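Local coordinates for protein Beta/alpha-amylase (Paenibacillus polymyxa, PDB 3VOC) that hydrolyses alpha-1,4-glucosidic bonds of starch, its beta-amylase domain releasing maltose units from the non-reducing chain ends, at residues D134-A145 with A263-F272; G162-Y170 with E297-Y305. All coordinates share one frame; numbering follows the deposited sequence.

Interaction 1: residues D134-A145 with A263-F272. With CA (calcium ion), chain B.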
loop_
_atom_site.group_PDB
_atom_site.type_symbol
_atom_site.label_atom_id
_atom_site.label_comp_id
_atom_site.label_asym_id
_atom_site.label_seq_id
_atom_site.Cartn_x
_atom_site.Cartn_y
_atom_site.Cartn_z
ATOM N N ASP A 134 -12.794 3.116 10.952
ATOM C CA ASP A 134 -14.213 2.714 10.994
ATOM C C ASP A 134 -15.124 3.943 10.834
ATOM O O ASP A 134 -16.052 3.925 10.016
ATOM C CB ASP A 134 -14.490 1.945 12.302
ATOM C CG ASP A 134 -15.880 1.304 12.351
ATOM O OD1 ASP A 134 -16.514 1.079 11.304
ATOM O OD2 ASP A 134 -16.324 1.000 13.472
ATOM N N GLU A 135 -14.860 5.013 11.590
ATOM C CA GLU A 135 -15.634 6.256 11.450
ATOM C C GLU A 135 -15.517 6.862 10.051
ATOM O O GLU A 135 -16.498 7.371 9.506
ATOM C CB GLU A 135 -15.179 7.316 12.458
ATOM C CG GLU A 135 -15.347 6.919 13.929
ATOM C CD GLU A 135 -14.633 7.883 14.862
ATOM O OE1 GLU A 135 -13.582 8.455 14.474
ATOM O OE2 GLU A 135 -15.116 8.065 15.996
ATOM N N LEU A 136 -14.305 6.835 9.490
ATOM C CA LEU A 136 -14.070 7.432 8.169
ATOM C C LEU A 136 -14.778 6.622 7.067
ATOM O O LEU A 136 -15.368 7.192 6.128
ATOM C CB LEU A 136 -12.559 7.532 7.898
ATOM C CG LEU A 136 -12.127 7.993 6.498
ATOM C CD1 LEU A 136 -12.566 9.433 6.278
ATOM C CD2 LEU A 136 -10.625 7.860 6.337
ATOM N N TYR A 137 -14.731 5.295 7.177
ATOM C CA TYR A 137 -15.385 4.435 6.179
ATOM C C TYR A 137 -16.903 4.611 6.264
ATOM O O TYR A 137 -17.602 4.642 5.242
ATOM C CB TYR A 137 -15.018 2.960 6.385
ATOM C CG TYR A 137 -13.538 2.578 6.213
ATOM C CD1 TYR A 137 -12.622 3.435 5.614
ATOM C CD2 TYR A 137 -13.081 1.330 6.639
ATOM C CE1 TYR A 137 -11.266 3.050 5.453
ATOM C CE2 TYR A 137 -11.743 0.935 6.483
ATOM C CZ TYR A 137 -10.850 1.797 5.896
ATOM O OH TYR A 137 -9.544 1.403 5.747
ATOM N N ALA A 138 -17.406 4.716 7.489
ATOM C CA ALA A 138 -18.827 4.960 7.733
ATOM C C ALA A 138 -19.251 6.265 7.090
ATOM O O ALA A 138 -20.271 6.333 6.399
ATOM C CB ALA A 138 -19.115 4.986 9.260
ATOM N N SER A 139 -18.460 7.313 7.314
ATOM C CA SER A 139 -18.773 8.594 6.734
ATOM C C SER A 139 -18.740 8.542 5.209
ATOM O O SER A 139 -19.615 9.123 4.560
ATOM C CB SER A 139 -17.838 9.689 7.240
ATOM O OG SER A 139 -18.327 10.938 6.802
ATOM N N PHE A 140 -17.741 7.861 4.640
ATOM C CA PHE A 140 -17.670 7.743 3.179
ATOM C C PHE A 140 -18.906 7.052 2.628
ATOM O O PHE A 140 -19.519 7.508 1.653
ATOM C CB PHE A 140 -16.414 6.965 2.732
ATOM C CG PHE A 140 -16.303 6.843 1.248
ATOM C CD1 PHE A 140 -15.858 7.919 0.471
ATOM C CD2 PHE A 140 -16.688 5.680 0.612
ATOM C CE1 PHE A 140 -15.798 7.815 -0.935
ATOM C CE2 PHE A 140 -16.635 5.572 -0.784
ATOM C CZ PHE A 140 -16.191 6.636 -1.552
ATOM N N ALA A 141 -19.268 5.938 3.259
ATOM C CA ALA A 141 -20.403 5.144 2.834
ATOM C C ALA A 141 -21.674 5.990 2.853
ATOM O O ALA A 141 -22.455 5.979 1.899
ATOM C CB ALA A 141 -20.550 3.917 3.735
ATOM N N GLU A 142 -21.858 6.736 3.941
ATOM C CA GLU A 142 -23.018 7.607 4.108
ATOM C C GLU A 142 -23.061 8.730 3.060
ATOM O O GLU A 142 -24.115 9.031 2.490
ATOM C CB GLU A 142 -23.001 8.191 5.528
ATOM C CG GLU A 142 -24.252 8.947 5.927
ATOM C CD GLU A 142 -24.355 9.107 7.438
ATOM O OE1 GLU A 142 -23.591 9.927 8.005
ATOM O OE2 GLU A 142 -25.194 8.399 8.054
ATOM N N ASN A 143 -21.912 9.325 2.770
ATOM C CA ASN A 143 -21.873 10.440 1.826
ATOM C C ASN A 143 -21.891 10.054 0.352
ATOM O O ASN A 143 -22.314 10.848 -0.504
ATOM C CB ASN A 143 -20.681 11.342 2.117
ATOM C CG ASN A 143 -20.942 12.256 3.292
ATOM O OD1 ASN A 143 -21.374 13.387 3.112
ATOM N ND2 ASN A 143 -20.711 11.760 4.498
ATOM N N PHE A 144 -21.435 8.840 0.063
ATOM C CA PHE A 144 -21.305 8.389 -1.310
ATOM C C PHE A 144 -22.233 7.258 -1.726
ATOM O O PHE A 144 -22.124 6.754 -2.851
ATOM C CB PHE A 144 -19.840 8.084 -1.619
ATOM C CG PHE A 144 -19.002 9.327 -1.729
ATOM C CD1 PHE A 144 -18.752 9.907 -2.967
ATOM C CD2 PHE A 144 -18.506 9.956 -0.579
ATOM C CE1 PHE A 144 -17.991 11.071 -3.065
ATOM C CE2 PHE A 144 -17.744 11.126 -0.679
ATOM C CZ PHE A 144 -17.493 11.679 -1.912
ATOM N N ALA A 145 -23.147 6.880 -0.834
ATOM C CA ALA A 145 -24.181 5.876 -1.115
ATOM C C ALA A 145 -24.955 6.199 -2.401
ATOM O O ALA A 145 -25.261 5.299 -3.184
ATOM C CB ALA A 145 -25.146 5.750 0.086
ATOM N N ALA A 263 -13.606 -3.511 9.071
ATOM C CA ALA A 263 -14.282 -2.226 9.110
ATOM C C ALA A 263 -14.800 -1.829 7.728
ATOM O O ALA A 263 -15.887 -1.269 7.616
ATOM C CB ALA A 263 -13.374 -1.121 9.697
ATOM N N ALA A 264 -14.032 -2.107 6.681
ATOM C CA ALA A 264 -14.477 -1.746 5.330
ATOM C C ALA A 264 -15.687 -2.585 4.940
ATOM O O ALA A 264 -16.686 -2.062 4.415
ATOM C CB ALA A 264 -13.355 -1.923 4.328
ATOM N N HIS A 265 -15.601 -3.887 5.194
ATOM C CA HIS A 265 -16.712 -4.784 4.886
ATOM C C HIS A 265 -17.968 -4.370 5.624
ATOM O O HIS A 265 -19.052 -4.342 5.050
ATOM C CB HIS A 265 -16.361 -6.240 5.187
ATOM C CG HIS A 265 -15.618 -6.910 4.076
ATOM N ND1 HIS A 265 -16.219 -7.253 2.881
ATOM C CD2 HIS A 265 -14.328 -7.312 3.978
ATOM C CE1 HIS A 265 -15.328 -7.824 2.092
ATOM N NE2 HIS A 265 -14.172 -7.867 2.730
ATOM N N LYS A 266 -17.808 -4.020 6.891
ATOM C CA LYS A 266 -18.951 -3.676 7.723
ATOM C C LYS A 266 -19.677 -2.452 7.175
ATOM O O LYS A 266 -20.911 -2.426 7.118
ATOM C CB LYS A 266 -18.508 -3.436 9.164
ATOM C CG LYS A 266 -19.665 -3.090 10.121
ATOM C CD LYS A 266 -19.139 -2.779 11.517
ATOM C CE LYS A 266 -18.577 -1.367 11.582
ATOM N NZ LYS A 266 -18.358 -0.898 12.982
ATOM N N ASN A 267 -18.905 -1.453 6.759
ATOM C CA ASN A 267 -19.461 -0.209 6.246
ATOM C C ASN A 267 -19.869 -0.225 4.775
ATOM O O ASN A 267 -20.737 0.546 4.364
ATOM C CB ASN A 267 -18.481 0.928 6.524
ATOM C CG ASN A 267 -18.444 1.299 8.003
ATOM O OD1 ASN A 267 -19.432 1.772 8.539
ATOM N ND2 ASN A 267 -17.325 1.037 8.668
ATOM N N PHE A 268 -19.244 -1.083 3.981
ATOM C CA PHE A 268 -19.418 -1.004 2.525
ATOM C C PHE A 268 -20.281 -2.096 1.934
ATOM O O PHE A 268 -20.886 -1.885 0.884
ATOM C CB PHE A 268 -18.067 -1.007 1.781
ATOM C CG PHE A 268 -17.160 0.142 2.131
ATOM C CD1 PHE A 268 -17.680 1.377 2.557
ATOM C CD2 PHE A 268 -15.778 0.005 1.997
ATOM C CE1 PHE A 268 -16.833 2.446 2.882
ATOM C CE2 PHE A 268 -14.915 1.072 2.302
ATOM C CZ PHE A 268 -15.436 2.290 2.747
ATOM N N ASP A 269 -20.308 -3.270 2.565
ATOM C CA ASP A 269 -20.921 -4.432 1.916
ATOM C C ASP A 269 -22.417 -4.288 1.696
ATOM O O ASP A 269 -22.930 -4.792 0.708
ATOM C CB ASP A 269 -20.622 -5.737 2.657
ATOM C CG ASP A 269 -19.199 -6.225 2.421
ATOM O OD1 ASP A 269 -18.431 -5.543 1.714
ATOM O OD2 ASP A 269 -18.840 -7.267 2.980
ATOM N N SER A 270 -23.106 -3.602 2.599
ATOM C CA SER A 270 -24.558 -3.400 2.436
ATOM C C SER A 270 -24.916 -2.071 1.747
ATOM O O SER A 270 -26.084 -1.778 1.531
ATOM C CB SER A 270 -25.270 -3.536 3.782
ATOM O OG SER A 270 -24.871 -2.489 4.643
ATOM N N VAL A 271 -23.914 -1.275 1.388
ATOM C CA VAL A 271 -24.150 0.001 0.726
ATOM C C VAL A 271 -23.695 -0.120 -0.722
ATOM O O VAL A 271 -24.464 0.150 -1.651
ATOM C CB VAL A 271 -23.422 1.158 1.460
ATOM C CG1 VAL A 271 -23.525 2.457 0.673
ATOM C CG2 VAL A 271 -23.997 1.326 2.898
ATOM N N PHE A 272 -22.452 -0.556 -0.909
ATOM C CA PHE A 272 -21.886 -0.734 -2.241
ATOM C C PHE A 272 -21.892 -2.192 -2.682
ATOM O O PHE A 272 -22.260 -2.488 -3.810
ATOM C CB PHE A 272 -20.474 -0.159 -2.277
ATOM C CG PHE A 272 -20.424 1.296 -1.906
ATOM C CD1 PHE A 272 -19.871 1.698 -0.691
ATOM C CD2 PHE A 272 -20.986 2.256 -2.750
ATOM C CE1 PHE A 272 -19.832 3.048 -0.342
ATOM C CE2 PHE A 272 -20.963 3.608 -2.407
ATOM C CZ PHE A 272 -20.386 4.009 -1.209
HETATM CA CA CA B . -12.844 10.264 13.361
HETATM O O HOH W 1 -12.605 9.111 11.337
#
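Y137 lies at the apolar centre, a knob in the hole formed by A263, A264, N267 and F268. Its ring has A263 C at the edge, and CD2 comes to 3.6 Å from A264 N. Y137 CB meets F268 CZ at 3.7 Å, the two rings set obliquely with their planes at 43°. Further along, A141 CB sits at the rim of F268, and F272 crosses F140 at about a right angle. V271 CG1 covers the centre of one face of F272 and also meets A145 CB at 3.7 Å. The two short helix segments run nearly parallel, their axes 26° apart, as neighbouring outer helices of a TIM barrel; strands 73-79 and 153-156 lie beneath these aromatics. Toward the polar edge, N267 OD1 rests against A138 CB, and its ND2 donates both to A263 O, one turn back, and to D134 OD1 at 2.8 Å. With CG anti to the backbone N (chi1 -171°), D134 brings its carboxylate to K266, whose NZ makes a salt bridge to OD2 (2.8 Å) on the syn side. Replacing D134 by an alanine is likely to leave the K266 ammonium without its mate and to take from the N267 amide one of its acceptors. E135 turns away and binds calcium through OE1. The chemistry thus implies an apolar inner face against the barrel strands and a charged outer edge joining the two helices.

Interaction 2: residues G162-Y170 with E297-Y305. With EDO (1,2-ethanediol), chain E.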
loop_
_atom_site.group_PDB
_atom_site.type_symbol
_atom_site.label_atom_id
_atom_site.label_comp_id
_atom_site.label_asym_id
_atom_site.label_seq_id
_atom_site.Cartn_x
_atom_site.Cartn_y
_atom_site.Cartn_z
ATOM N N GLY A 162 -0.158 4.317 0.727
ATOM C CA GLY A 162 -1.274 3.450 0.376
ATOM C C GLY A 162 -0.951 1.963 0.328
ATOM O O GLY A 162 -1.703 1.183 -0.259
ATOM N N GLU A 163 0.140 1.563 0.978
ATOM C CA GLU A 163 0.612 0.191 0.926
ATOM C C GLU A 163 0.639 -0.443 2.298
ATOM O O GLU A 163 0.989 0.206 3.282
ATOM C CB GLU A 163 2.015 0.166 0.314
ATOM C CG GLU A 163 2.026 0.660 -1.126
ATOM C CD GLU A 163 3.437 0.789 -1.701
ATOM O OE1 GLU A 163 4.427 0.872 -0.928
ATOM O OE2 GLU A 163 3.547 0.789 -2.944
ATOM N N LEU A 164 0.278 -1.717 2.379
ATOM C CA LEU A 164 0.380 -2.414 3.651
ATOM C C LEU A 164 1.849 -2.745 3.920
ATOM O O LEU A 164 2.356 -3.806 3.517
ATOM C CB LEU A 164 -0.504 -3.671 3.668
ATOM C CG LEU A 164 -0.533 -4.527 4.939
ATOM C CD1 LEU A 164 -1.443 -3.911 6.016
ATOM C CD2 LEU A 164 -1.005 -5.943 4.618
ATOM N N ARG A 165 2.528 -1.827 4.603
ATOM C CA ARG A 165 3.936 -1.999 4.948
ATOM C C ARG A 165 4.300 -1.017 6.050
ATOM O O ARG A 165 3.494 -0.144 6.401
ATOM C CB ARG A 165 4.848 -1.768 3.725
ATOM C CG ARG A 165 4.791 -0.338 3.151
ATOM C CD ARG A 165 5.978 -0.093 2.227
ATOM N NE ARG A 165 5.876 1.164 1.481
ATOM C CZ ARG A 165 6.369 2.333 1.883
ATOM N NH1 ARG A 165 6.978 2.450 3.072
ATOM N NH2 ARG A 165 6.239 3.403 1.099
ATOM N N TYR A 166 5.509 -1.171 6.587
ATOM C CA TYR A 166 6.110 -0.182 7.471
ATOM C C TYR A 166 6.734 0.929 6.645
ATOM O O TYR A 166 7.019 0.712 5.479
ATOM C CB TYR A 166 7.190 -0.837 8.317
ATOM C CG TYR A 166 6.619 -1.787 9.348
ATOM C CD1 TYR A 166 6.181 -1.308 10.590
ATOM C CD2 TYR A 166 6.530 -3.157 9.091
ATOM C CE1 TYR A 166 5.652 -2.160 11.551
ATOM C CE2 TYR A 166 5.990 -4.032 10.044
ATOM C CZ TYR A 166 5.561 -3.518 11.279
ATOM O OH TYR A 166 5.050 -4.358 12.249
ATOM N N PRO A 167 6.961 2.117 7.246
ATOM C CA PRO A 167 7.598 3.222 6.529
ATOM C C PRO A 167 9.126 3.043 6.504
ATOM O O PRO A 167 9.879 3.883 7.014
ATOM C CB PRO A 167 7.213 4.436 7.365
ATOM C CG PRO A 167 7.177 3.891 8.782
ATOM C CD PRO A 167 6.520 2.528 8.600
ATOM N N SER A 168 9.558 1.956 5.888
ATOM C CA SER A 168 10.910 1.442 6.075
ATOM C C SER A 168 11.952 2.173 5.244
ATOM O O SER A 168 13.130 2.149 5.589
ATOM C CB SER A 168 10.937 -0.047 5.740
ATOM O OG SER A 168 10.446 -0.254 4.426
ATOM N N TYR A 169 11.522 2.785 4.144
ATOM C CA TYR A 169 12.432 3.565 3.306
ATOM C C TYR A 169 11.874 4.983 3.124
ATOM O O TYR A 169 10.756 5.171 2.632
ATOM C CB TYR A 169 12.727 2.840 1.973
ATOM C CG TYR A 169 11.566 2.814 0.980
ATOM C CD1 TYR A 169 10.551 1.845 1.056
ATOM C CD2 TYR A 169 11.492 3.769 -0.035
ATOM C CE1 TYR A 169 9.482 1.851 0.131
ATOM C CE2 TYR A 169 10.457 3.779 -0.948
ATOM C CZ TYR A 169 9.459 2.825 -0.867
ATOM O OH TYR A 169 8.455 2.877 -1.800
ATOM N N TYR A 170 12.660 5.978 3.530
ATOM C CA TYR A 170 12.135 7.335 3.684
ATOM C C TYR A 170 13.277 8.334 3.523
ATOM O O TYR A 170 14.178 8.389 4.377
ATOM C CB TYR A 170 11.491 7.477 5.061
ATOM C CG TYR A 170 10.519 8.632 5.234
ATOM C CD1 TYR A 170 9.392 8.754 4.418
ATOM C CD2 TYR A 170 10.697 9.567 6.264
ATOM C CE1 TYR A 170 8.492 9.802 4.595
ATOM C CE2 TYR A 170 9.799 10.626 6.445
ATOM C CZ TYR A 170 8.699 10.731 5.614
ATOM O OH TYR A 170 7.780 11.744 5.802
ATOM N N GLU A 297 12.484 -5.949 1.528
ATOM C CA GLU A 297 11.212 -6.591 1.817
ATOM C C GLU A 297 11.041 -6.833 3.317
ATOM O O GLU A 297 9.980 -6.551 3.874
ATOM C CB GLU A 297 11.121 -7.917 1.067
ATOM C CG GLU A 297 11.031 -7.772 -0.444
ATOM C CD GLU A 297 11.444 -9.038 -1.198
ATOM O OE1 GLU A 297 10.548 -9.800 -1.609
ATOM O OE2 GLU A 297 12.667 -9.252 -1.406
ATOM N N GLN A 298 12.076 -7.359 3.967
ATOM C CA GLN A 298 11.997 -7.657 5.398
ATOM C C GLN A 298 11.794 -6.388 6.245
ATOM O O GLN A 298 10.933 -6.368 7.146
ATOM C CB GLN A 298 13.218 -8.472 5.849
ATOM C CG GLN A 298 13.115 -9.927 5.351
ATOM C CD GLN A 298 14.371 -10.756 5.501
ATOM O OE1 GLN A 298 15.337 -10.362 6.149
ATOM N NE2 GLN A 298 14.358 -11.936 4.881
ATOM N N ALA A 299 12.545 -5.327 5.934
ATOM C CA ALA A 299 12.383 -4.061 6.670
ATOM C C ALA A 299 10.982 -3.492 6.499
ATOM O O ALA A 299 10.431 -2.893 7.427
ATOM C CB ALA A 299 13.439 -3.044 6.255
ATOM N N GLY A 300 10.413 -3.679 5.311
ATOM C CA GLY A 300 9.055 -3.240 5.030
ATOM C C GLY A 300 7.987 -4.072 5.724
ATOM O O GLY A 300 6.830 -3.666 5.789
ATOM N N GLY A 301 8.375 -5.247 6.218
ATOM C CA GLY A 301 7.469 -6.086 6.993
ATOM C C GLY A 301 7.164 -7.411 6.331
ATOM O O GLY A 301 6.279 -8.125 6.785
ATOM N N TYR A 302 7.879 -7.753 5.256
ATOM C CA TYR A 302 7.534 -8.953 4.486
ATOM C C TYR A 302 8.485 -10.089 4.765
ATOM O O TYR A 302 9.612 -10.129 4.249
ATOM C CB TYR A 302 7.469 -8.667 2.983
ATOM C CG TYR A 302 6.513 -7.552 2.604
ATOM C CD1 TYR A 302 5.451 -7.189 3.442
ATOM C CD2 TYR A 302 6.664 -6.865 1.402
ATOM C CE1 TYR A 302 4.576 -6.153 3.090
ATOM C CE2 TYR A 302 5.810 -5.830 1.048
ATOM C CZ TYR A 302 4.753 -5.488 1.885
ATOM O OH TYR A 302 3.900 -4.464 1.502
ATOM N N TYR A 303 8.002 -11.027 5.569
ATOM C CA TYR A 303 8.761 -12.200 5.984
ATOM C C TYR A 303 8.305 -13.443 5.219
ATOM O O TYR A 303 9.111 -14.316 4.900
ATOM C CB TYR A 303 8.564 -12.365 7.501
ATOM C CG TYR A 303 8.934 -13.707 8.100
ATOM C CD1 TYR A 303 10.261 -14.150 8.119
ATOM C CD2 TYR A 303 7.950 -14.521 8.675
ATOM C CE1 TYR A 303 10.600 -15.372 8.692
ATOM C CE2 TYR A 303 8.273 -15.742 9.238
ATOM C CZ TYR A 303 9.599 -16.157 9.247
ATOM O OH TYR A 303 9.908 -17.367 9.803
ATOM N N ASP A 304 7.014 -13.514 4.916
ATOM C CA ASP A 304 6.423 -14.737 4.369
ATOM C C ASP A 304 5.243 -14.317 3.491
ATOM O O ASP A 304 4.149 -14.014 3.994
ATOM C CB ASP A 304 6.007 -15.674 5.539
ATOM C CG ASP A 304 5.300 -16.960 5.088
ATOM O OD1 ASP A 304 4.897 -17.086 3.914
ATOM O OD2 ASP A 304 5.117 -17.849 5.955
ATOM N N TYR A 305 5.463 -14.302 2.175
ATOM C CA TYR A 305 4.408 -13.877 1.258
ATOM C C TYR A 305 3.239 -14.860 1.240
ATOM O O TYR A 305 2.095 -14.455 1.036
ATOM C CB TYR A 305 4.944 -13.717 -0.162
ATOM C CG TYR A 305 5.783 -12.490 -0.392
ATOM C CD1 TYR A 305 5.280 -11.211 -0.137
ATOM C CD2 TYR A 305 7.069 -12.602 -0.900
ATOM C CE1 TYR A 305 6.053 -10.084 -0.357
ATOM C CE2 TYR A 305 7.847 -11.480 -1.123
ATOM C CZ TYR A 305 7.333 -10.225 -0.847
ATOM O OH TYR A 305 8.107 -9.105 -1.079
HETATM C C1 EDO E . 11.033 -11.554 1.915
HETATM O O1 EDO E . 11.502 -12.029 3.179
HETATM C C2 EDO E . 10.071 -12.580 1.348
HETATM O O2 EDO E . 10.851 -13.680 0.857
#
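Y166 N donates to G300 O (2.9 Å) in an almost straight bond, joining the loop after barrel strand 153-156 to a Schellman motif at the C-terminal end of helix 295-300. This TIM-barrel loop carries E163, the predicted proton donor. G301 closes the motif with positive phi, and the edge of the Y166 ring lies against its CA, 3.7 Å from CD2; the close approach of this ring atom, like the positive phi, suits a residue with no side chain. CG of Y166 stands anti to the carbonyl carbon (chi1 -70°), which lays this edge along the helix end, while the hydroxyl bonds to Y249 O and the ring stacks on that of Y249. S168 has OG between its backbone N and carbonyl carbon (chi1 56°), turned onto G300 CA at 3.3 Å; its CB meets A299 O. R165 touches the other segment through CB alone, 3.4 Å from G300 O, because its extended chain leads away. There NE makes a straight hydrogen bond, part of a salt bridge, to E163 OE1 in the guanidinium plane, NH1 donates to Y166 O, and Y169 CE1 lies over the centre of one guanidinium face. These three contacts fix the orientation of the planar group. R165 probably acts as a second-shell residue that positions E163, whose OE1 also bonds S281 OG. Y302 reaches back across the contact beside L308. Its OH donates to L164 O at 2.6 Å, approaching 44° above the carbonyl plane, and also accepts from S281 N.

In the fold
Both contacts lie in the same TIM barrel, and helix 240-268 serves each: its C-terminal end forms one side of interaction 1, while Y249, V252 and L253 back Y166 in interaction 2. Interaction 1 is partly buried on the outer helical layer, its centre about 20 Å from the centre of the chain, and joins helix to helix through aromatic and alanine packing with a salt bridge at its edge; E135 on helix 127-144 binds the calcium. Interaction 2 is wholly buried, its centre about 9 Å from that of the chain, and joins loop to helix end through backbone carbonyls, two glycines and the Y302 hydroxyl. Strand 153-156 connects them, packing under F268 and F272 before leading into loop 162-170.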